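Local coordinates for protein polycyclic ketone monooxygenase (Myceliophthora thermophila, PDB 5MQ6) that uses bound FAD and NADPH to insert one oxygen atom beside the carbonyl of ketones, polycyclic ones especially, yielding esters or lactones, at residues His517-Asn522 with Glu550-Val555; Thr558-Asp561 with Asp566-Val569; Gln638-Arg641 with Ser645-Gly648. One frame throughout, in Å; residues are numbered along the deposited sequence.

Contact 1 of 3, residues His517-Asn522 with Glu550-Val555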
loop_
_atom_site.group_PDB
_atom_site.type_symbol
_atom_site.label_atom_id
_atom_site.label_comp_id
_atom_site.label_asym_id
_atom_site.label_seq_id
_atom_site.Cartn_x
_atom_site.Cartn_y
_atom_site.Cartn_z
ATOM N N HIS A 517 -0.344 -0.067 -20.137
ATOM C CA HIS A 517 0.423 0.725 -19.144
ATOM C C HIS A 517 0.009 0.557 -17.693
ATOM O O HIS A 517 0.359 1.379 -16.805
ATOM C CB HIS A 517 0.410 2.203 -19.570
ATOM C CG HIS A 517 0.944 2.464 -20.950
ATOM N ND1 HIS A 517 0.554 3.560 -21.707
ATOM C CD2 HIS A 517 1.892 1.849 -21.679
ATOM C CE1 HIS A 517 1.228 3.576 -22.835
ATOM N NE2 HIS A 517 2.089 2.590 -22.812
ATOM N N GLY A 518 -0.764 -0.480 -17.443
ATOM C CA GLY A 518 -1.356 -0.779 -16.135
ATOM C C GLY A 518 -2.580 0.022 -15.731
ATOM O O GLY A 518 -3.081 -0.139 -14.594
ATOM N N VAL A 519 -3.122 0.826 -16.627
ATOM C CA VAL A 519 -4.150 1.778 -16.161
ATOM C C VAL A 519 -5.542 1.644 -16.744
ATOM O O VAL A 519 -6.490 2.341 -16.292
ATOM C CB VAL A 519 -3.704 3.249 -16.405
ATOM C CG1 VAL A 519 -2.417 3.539 -15.640
ATOM C CG2 VAL A 519 -3.524 3.541 -17.845
ATOM N N CYS A 520 -5.683 0.804 -17.764
ATOM C CA CYS A 520 -7.031 0.568 -18.393
ATOM C C CYS A 520 -7.040 -0.799 -19.061
ATOM O O CYS A 520 -5.971 -1.401 -19.268
ATOM C CB CYS A 520 -7.319 1.676 -19.401
ATOM S SG CYS A 520 -6.114 1.663 -20.758
ATOM N N SER A 521 -8.224 -1.272 -19.448
ATOM C CA SER A 521 -8.463 -2.597 -20.048
ATOM C C SER A 521 -9.604 -2.528 -21.123
ATOM O O SER A 521 -10.648 -1.783 -20.991
ATOM C CB SER A 521 -8.875 -3.597 -18.985
ATOM O OG SER A 521 -8.558 -4.943 -19.367
ATOM N N ASN A 522 -9.399 -3.326 -22.154
ATOM C CA ASN A 522 -10.336 -3.439 -23.248
ATOM C C ASN A 522 -11.647 -4.014 -22.795
ATOM O O ASN A 522 -11.687 -5.018 -22.052
ATOM C CB ASN A 522 -9.766 -4.272 -24.400
ATOM C CG ASN A 522 -10.765 -4.423 -25.512
ATOM O OD1 ASN A 522 -11.370 -5.436 -25.546
ATOM N ND2 ASN A 522 -11.065 -3.339 -26.303
ATOM N N GLU A 550 -0.907 11.449 -13.228
ATOM C CA GLU A 550 -0.520 12.328 -14.345
ATOM C C GLU A 550 -0.742 11.669 -15.708
ATOM O O GLU A 550 -1.272 12.310 -16.618
ATOM C CB GLU A 550 0.928 12.691 -14.305
ATOM C CG GLU A 550 1.358 13.610 -15.461
ATOM C CD GLU A 550 2.806 13.971 -15.370
ATOM O OE1 GLU A 550 3.688 13.092 -15.443
ATOM O OE2 GLU A 550 3.088 15.151 -15.234
ATOM N N HIS A 551 -0.316 10.411 -15.881
ATOM C CA HIS A 551 -0.560 9.786 -17.164
ATOM C C HIS A 551 -2.063 9.689 -17.490
ATOM O O HIS A 551 -2.475 9.985 -18.607
ATOM C CB HIS A 551 0.030 8.371 -17.116
ATOM C CG HIS A 551 -0.055 7.647 -18.393
ATOM N ND1 HIS A 551 0.501 8.127 -19.570
ATOM C CD2 HIS A 551 -0.670 6.490 -18.703
ATOM C CE1 HIS A 551 0.230 7.285 -20.552
ATOM N NE2 HIS A 551 -0.485 6.289 -20.049
ATOM N N ILE A 552 -2.848 9.193 -16.528
ATOM C CA ILE A 552 -4.275 8.987 -16.737
ATOM C C ILE A 552 -4.926 10.336 -17.148
ATOM O O ILE A 552 -5.677 10.424 -18.135
ATOM C CB ILE A 552 -4.921 8.364 -15.482
ATOM C CG1 ILE A 552 -4.427 6.910 -15.357
ATOM C CG2 ILE A 552 -6.450 8.403 -15.600
ATOM C CD1 ILE A 552 -4.724 6.199 -14.051
ATOM N N VAL A 553 -4.647 11.389 -16.384
ATOM C CA VAL A 553 -5.317 12.708 -16.593
ATOM C C VAL A 553 -4.859 13.302 -17.923
ATOM O O VAL A 553 -5.674 13.913 -18.704
ATOM C CB VAL A 553 -5.118 13.675 -15.384
ATOM C CG1 VAL A 553 -5.593 15.059 -15.752
ATOM C CG2 VAL A 553 -5.917 13.150 -14.170
ATOM N N GLN A 554 -3.574 13.085 -18.260
ATOM C CA GLN A 554 -3.099 13.579 -19.534
ATOM C C GLN A 554 -3.682 12.827 -20.769
ATOM O O GLN A 554 -3.965 13.450 -21.790
ATOM C CB GLN A 554 -1.567 13.631 -19.571
ATOM C CG GLN A 554 -1.027 14.671 -18.621
ATOM C CD GLN A 554 -1.453 16.093 -19.001
ATOM O OE1 GLN A 554 -1.377 16.459 -20.159
ATOM N NE2 GLN A 554 -1.912 16.853 -18.067
ATOM N N VAL A 555 -3.873 11.505 -20.665
ATOM C CA VAL A 555 -4.511 10.744 -21.722
ATOM C C VAL A 555 -5.950 11.215 -21.921
ATOM O O VAL A 555 -6.455 11.384 -23.072
ATOM C CB VAL A 555 -4.482 9.262 -21.366
ATOM C CG1 VAL A 555 -5.488 8.446 -22.181
ATOM C CG2 VAL A 555 -3.057 8.728 -21.578
HETATM O O HOH W 1 -1.964 4.362 -21.273
#
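Two first torsions bring the imidazoles of H517 and H551 together: in H551 the ring carbon CG lies anti to the backbone N (chi1 -176°), off the helix and toward the loop, whereas in H517 CG lies anti to the carbonyl carbon (chi1 -57°). ND1 is the H517 atom nearest the H551 ring. The ring planes stand at 67° with centroids 5.2 Å apart, an oblique pairing in which H517 ND1 and H551 NE2 share a weak, long hydrogen bond of 3.4 Å. A water wedged beside them makes shorter bonds, 2.7 Å to H517 ND1 and likewise to H551 NE2, and sits in the plane of the H551 ring at its edge. The other nitrogen of the H551 ring, ND1, bonds to R641 NH2, so both nitrogens of this buried ring have partners, while V555 CG2 lies over one face, toward its rim. In the fold, the loop between helix 504-511 and strand 527-529 here lies against helix 541-562, whose I552 side chain is about 11 Å from the FAD. Beyond the imidazoles the contact turns apolar. V519 brings CG1 to within 3.9 Å of I552 CD1, the two side chains running past each other in opposite senses, and its other branch, CG2, approaches the edge of the H551 ring at CD2.

Contact 2 of 3, residues Thr558-Asp561 with Asp566-Val569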
loop_
_atom_site.group_PDB
_atom_site.type_symbol
_atom_site.label_atom_id
_atom_site.label_comp_id
_atom_site.label_asym_id
_atom_site.label_seq_id
_atom_site.Cartn_x
_atom_site.Cartn_y
_atom_site.Cartn_z
ATOM N N THR A 558 -5.974 14.670 -23.557
ATOM C CA THR A 558 -5.741 14.488 -24.962
ATOM C C THR A 558 -6.990 14.069 -25.695
ATOM O O THR A 558 -7.326 14.632 -26.697
ATOM C CB THR A 558 -4.630 13.473 -25.235
ATOM O OG1 THR A 558 -3.460 13.924 -24.574
ATOM C CG2 THR A 558 -4.282 13.345 -26.706
ATOM N N ALA A 559 -7.635 13.048 -25.209
ATOM C CA ALA A 559 -8.824 12.495 -25.836
ATOM C C ALA A 559 -9.914 13.543 -25.851
ATOM O O ALA A 559 -10.519 13.775 -26.923
ATOM C CB ALA A 559 -9.284 11.200 -25.100
ATOM N N GLU A 560 -10.129 14.236 -24.710
ATOM C CA GLU A 560 -11.183 15.273 -24.623
ATOM C C GLU A 560 -10.866 16.377 -25.656
ATOM O O GLU A 560 -11.752 16.860 -26.320
ATOM C CB GLU A 560 -11.265 15.906 -23.199
ATOM C CG GLU A 560 -11.836 14.932 -22.146
ATOM C CD GLU A 560 -13.359 14.704 -22.361
ATOM O OE1 GLU A 560 -14.151 15.687 -22.427
ATOM O OE2 GLU A 560 -13.787 13.553 -22.516
ATOM N N ASP A 561 -9.599 16.775 -25.748
ATOM C CA ASP A 561 -9.230 17.829 -26.660
ATOM C C ASP A 561 -9.440 17.359 -28.122
ATOM O O ASP A 561 -9.943 18.093 -28.947
ATOM C CB ASP A 561 -7.815 18.244 -26.514
ATOM C CG ASP A 561 -7.538 19.123 -25.287
ATOM O OD1 ASP A 561 -8.444 19.751 -24.679
ATOM O OD2 ASP A 561 -6.338 19.219 -24.946
ATOM N N ASP A 566 -16.057 15.494 -24.300
ATOM C CA ASP A 566 -16.937 14.348 -24.180
ATOM C C ASP A 566 -16.512 13.178 -24.991
ATOM O O ASP A 566 -17.216 12.701 -25.895
ATOM C CB ASP A 566 -18.428 14.728 -24.362
ATOM C CG ASP A 566 -19.377 13.739 -23.694
ATOM O OD1 ASP A 566 -18.991 12.765 -22.984
ATOM O OD2 ASP A 566 -20.592 13.962 -23.909
ATOM N N ALA A 567 -15.385 12.622 -24.554
ATOM C CA ALA A 567 -14.793 11.426 -25.185
ATOM C C ALA A 567 -15.191 10.125 -24.623
ATOM O O ALA A 567 -15.459 9.957 -23.381
ATOM C CB ALA A 567 -13.264 11.562 -25.217
ATOM N N LEU A 568 -15.147 9.161 -25.535
ATOM C CA LEU A 568 -15.193 7.789 -25.190
ATOM C C LEU A 568 -13.839 7.216 -25.550
ATOM O O LEU A 568 -13.514 7.177 -26.725
ATOM C CB LEU A 568 -16.336 7.126 -25.964
ATOM C CG LEU A 568 -16.556 5.657 -25.632
ATOM C CD1 LEU A 568 -17.027 5.502 -24.183
ATOM C CD2 LEU A 568 -17.533 5.028 -26.593
ATOM N N VAL A 569 -13.118 6.680 -24.553
ATOM C CA VAL A 569 -11.758 6.292 -24.680
ATOM C C VAL A 569 -11.614 4.882 -24.233
ATOM O O VAL A 569 -11.882 4.583 -23.058
ATOM C CB VAL A 569 -10.884 7.112 -23.691
ATOM C CG1 VAL A 569 -9.430 6.747 -23.894
ATOM C CG2 VAL A 569 -11.064 8.564 -23.935
#
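A559 and V569 form the tight part of this contact, with A559 CB only 3.4 Å from V569 CG2, closer than carbons usually pack. The methyl of A567 stands next to them, its CB 4.0 Å from A559 CB. The alanines A559 and A567 are consistent with the close approach of helix and strand, the CA atoms of E560 and A567 being 5.3 Å apart. Y218 and I651 close round the same apolar patch. Helix 541-562 runs through a short connection into strand 567-571, which pairs antiparallel with strand 649-653, and the helix packs against this two-stranded sheet.

Toward the connection the packing gives way to polar chemistry. E560 starts with CG anti to its carbonyl carbon and bends back at chi2 (-72°), which curls the carboxylate round to the start of the strand instead of letting it trail along the helix. Its two oxygens take consecutive backbone amides: D566 N gives a 2.7 Å bond to E560 OE1, on the syn side but tilted 34° out of the carboxylate plane, and A567 N a 2.8 Å bond to E560 OE2 from above that plane. Both bonds are nearly straight, at 167°. Y218 OH is a further partner of E560 OE2. The looser, more solvent-accessible side belongs to D566, whose CB points away from the helix and whose carboxylate forms a salt bridge with R654 near the C-terminus.

With two N-H groups and a hydroxyl on one carboxylate, the buried E560 is probably kept ionised without an arginine or lysine across this contact, and the paired grip on successive amides probably helps to set the course of the chain where the strand begins.

Contact 3 of 3, residues Gln638-Arg641 with Ser645-Gly648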
loop_
_atom_site.group_PDB
_atom_site.type_symbol
_atom_site.label_atom_id
_atom_site.label_comp_id
_atom_site.label_asym_id
_atom_site.label_seq_id
_atom_site.Cartn_x
_atom_site.Cartn_y
_atom_site.Cartn_z
ATOM N N GLN A 638 5.952 9.352 -20.939
ATOM C CA GLN A 638 6.174 10.713 -21.474
ATOM C C GLN A 638 6.325 10.618 -22.980
ATOM O O GLN A 638 5.632 11.318 -23.714
ATOM C CB GLN A 638 7.435 11.389 -20.882
ATOM C CG GLN A 638 7.263 11.775 -19.431
ATOM C CD GLN A 638 8.545 12.109 -18.691
ATOM O OE1 GLN A 638 9.638 11.809 -19.175
ATOM N NE2 GLN A 638 8.411 12.730 -17.479
ATOM N N GLU A 639 7.151 9.684 -23.440
ATOM C CA GLU A 639 7.305 9.570 -24.895
ATOM C C GLU A 639 5.995 9.170 -25.593
ATOM O O GLU A 639 5.677 9.646 -26.681
ATOM C CB GLU A 639 8.430 8.619 -25.256
ATOM C CG GLU A 639 9.772 9.178 -24.756
ATOM C CD GLU A 639 10.906 8.164 -24.836
ATOM O OE1 GLU A 639 10.687 6.954 -25.098
ATOM O OE2 GLU A 639 12.056 8.578 -24.653
ATOM N N TYR A 640 5.244 8.302 -24.942
ATOM C CA TYR A 640 3.990 7.843 -25.489
ATOM C C TYR A 640 2.934 8.992 -25.693
ATOM O O TYR A 640 2.157 9.015 -26.683
ATOM C CB TYR A 640 3.461 6.704 -24.645
ATOM C CG TYR A 640 2.034 6.302 -25.000
ATOM C CD1 TYR A 640 0.949 6.954 -24.449
ATOM C CD2 TYR A 640 1.800 5.304 -25.882
ATOM C CE1 TYR A 640 -0.352 6.617 -24.773
ATOM C CE2 TYR A 640 0.518 4.896 -26.226
ATOM C CZ TYR A 640 -0.567 5.576 -25.662
ATOM O OH TYR A 640 -1.806 5.221 -26.029
ATOM N N ARG A 641 2.940 9.938 -24.764
ATOM C CA ARG A 641 1.958 10.984 -24.758
ATOM C C ARG A 641 2.359 12.115 -25.690
ATOM O O ARG A 641 1.538 12.928 -26.051
ATOM C CB ARG A 641 1.820 11.533 -23.353
ATOM C CG ARG A 641 1.171 10.578 -22.344
ATOM C CD ARG A 641 0.665 11.345 -21.137
ATOM N NE ARG A 641 1.706 12.090 -20.426
ATOM C CZ ARG A 641 2.528 11.594 -19.483
ATOM N NH1 ARG A 641 3.390 12.377 -18.892
ATOM N NH2 ARG A 641 2.460 10.367 -19.054
ATOM N N SER A 645 -1.131 11.072 -30.240
ATOM C CA SER A 645 -1.716 9.979 -31.053
ATOM C C SER A 645 -2.497 8.951 -30.220
ATOM O O SER A 645 -3.370 8.272 -30.723
ATOM C CB SER A 645 -0.658 9.284 -31.908
ATOM O OG SER A 645 0.381 8.724 -31.117
ATOM N N LEU A 646 -2.132 8.774 -28.943
ATOM C CA LEU A 646 -2.776 7.809 -28.103
ATOM C C LEU A 646 -2.849 6.439 -28.736
ATOM O O LEU A 646 -3.897 5.798 -28.864
ATOM C CB LEU A 646 -4.131 8.315 -27.672
ATOM C CG LEU A 646 -4.214 9.515 -26.749
ATOM C CD1 LEU A 646 -5.714 9.750 -26.416
ATOM C CD2 LEU A 646 -3.431 9.467 -25.443
ATOM N N LYS A 647 -1.700 5.986 -29.151
ATOM C CA LYS A 647 -1.594 4.792 -29.967
ATOM C C LYS A 647 -2.182 3.631 -29.222
ATOM O O LYS A 647 -1.884 3.481 -28.049
ATOM C CB LYS A 647 -0.116 4.506 -30.294
ATOM C CG LYS A 647 -0.010 3.231 -31.135
ATOM C CD LYS A 647 1.423 2.932 -31.660
ATOM C CE LYS A 647 1.482 1.622 -32.446
ATOM N NZ LYS A 647 2.842 0.984 -32.350
ATOM N N GLY A 648 -2.973 2.798 -29.897
ATOM C CA GLY A 648 -3.663 1.748 -29.190
ATOM C C GLY A 648 -5.002 2.098 -28.491
ATOM O O GLY A 648 -5.698 1.203 -28.013
HETATM O O HOH W 2 -0.387 10.337 -27.304
HETATM O O HOH W 3 0.945 7.338 -28.737
#
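The phenol of Y640 reaches the backbone of K647, where Y640 OH donates a 2.7 Å hydrogen bond to K647 O. The acceptor lies at the edge of the ring, near its plane, but the hydroxyl approaches the carbonyl from 34° out of the carbonyl plane, with a C=O...O angle of 131°. Around this bond, L646 CD2 comes to 4.2 Å from Y640 CE1, and K647 CB stands 4.1 Å from Y640 CE2 before the lysine chain runs off, extended, to solvent.

One shell farther out, two waters tie the other end of the same tyrosine to the loop. Y640 O accepts from both: one water in turn accepts from L646 N, while the other donates to S645 OG and accepts from K647 N at 3.0 Å. This second water also lies over one face of the Y640 ring, offset toward its rim. CG is anti to the backbone N in Y640 (chi1 170°), which lets ring and carbonyl reach the loop together. The ring also makes an edge-to-face pairing with H517, and L646 is packed against V555 and T558 of helix 541-562.

A carbonyl in the last turn of a helix is often hydrated, and here the waters join the end of helix 630-641 to the loop that leads into strand 649-653, the partner of strand 567-571.

In the fold
All three contacts lie on one side of the molecule, around helix 541-562. Contacts 1 and 2 use successive parts of that helix, their centres about 12 Å apart, and both are buried; contact 3, more exposed, rests on it through its loop. Contacts 1 and 3 touch through polar and ring contacts, whereas contacts 2 and 3 meet by apolar packing. Chemistry follows place: a histidine pair bridged by a water in contact 1, whose I552 lies about 11 Å from the FAD, a carboxylate on backbone amides between helix and strand, and two waters at the outer helix end. Contact 2 includes one strand of the antiparallel pair, and the loop of contact 3 leads into the other.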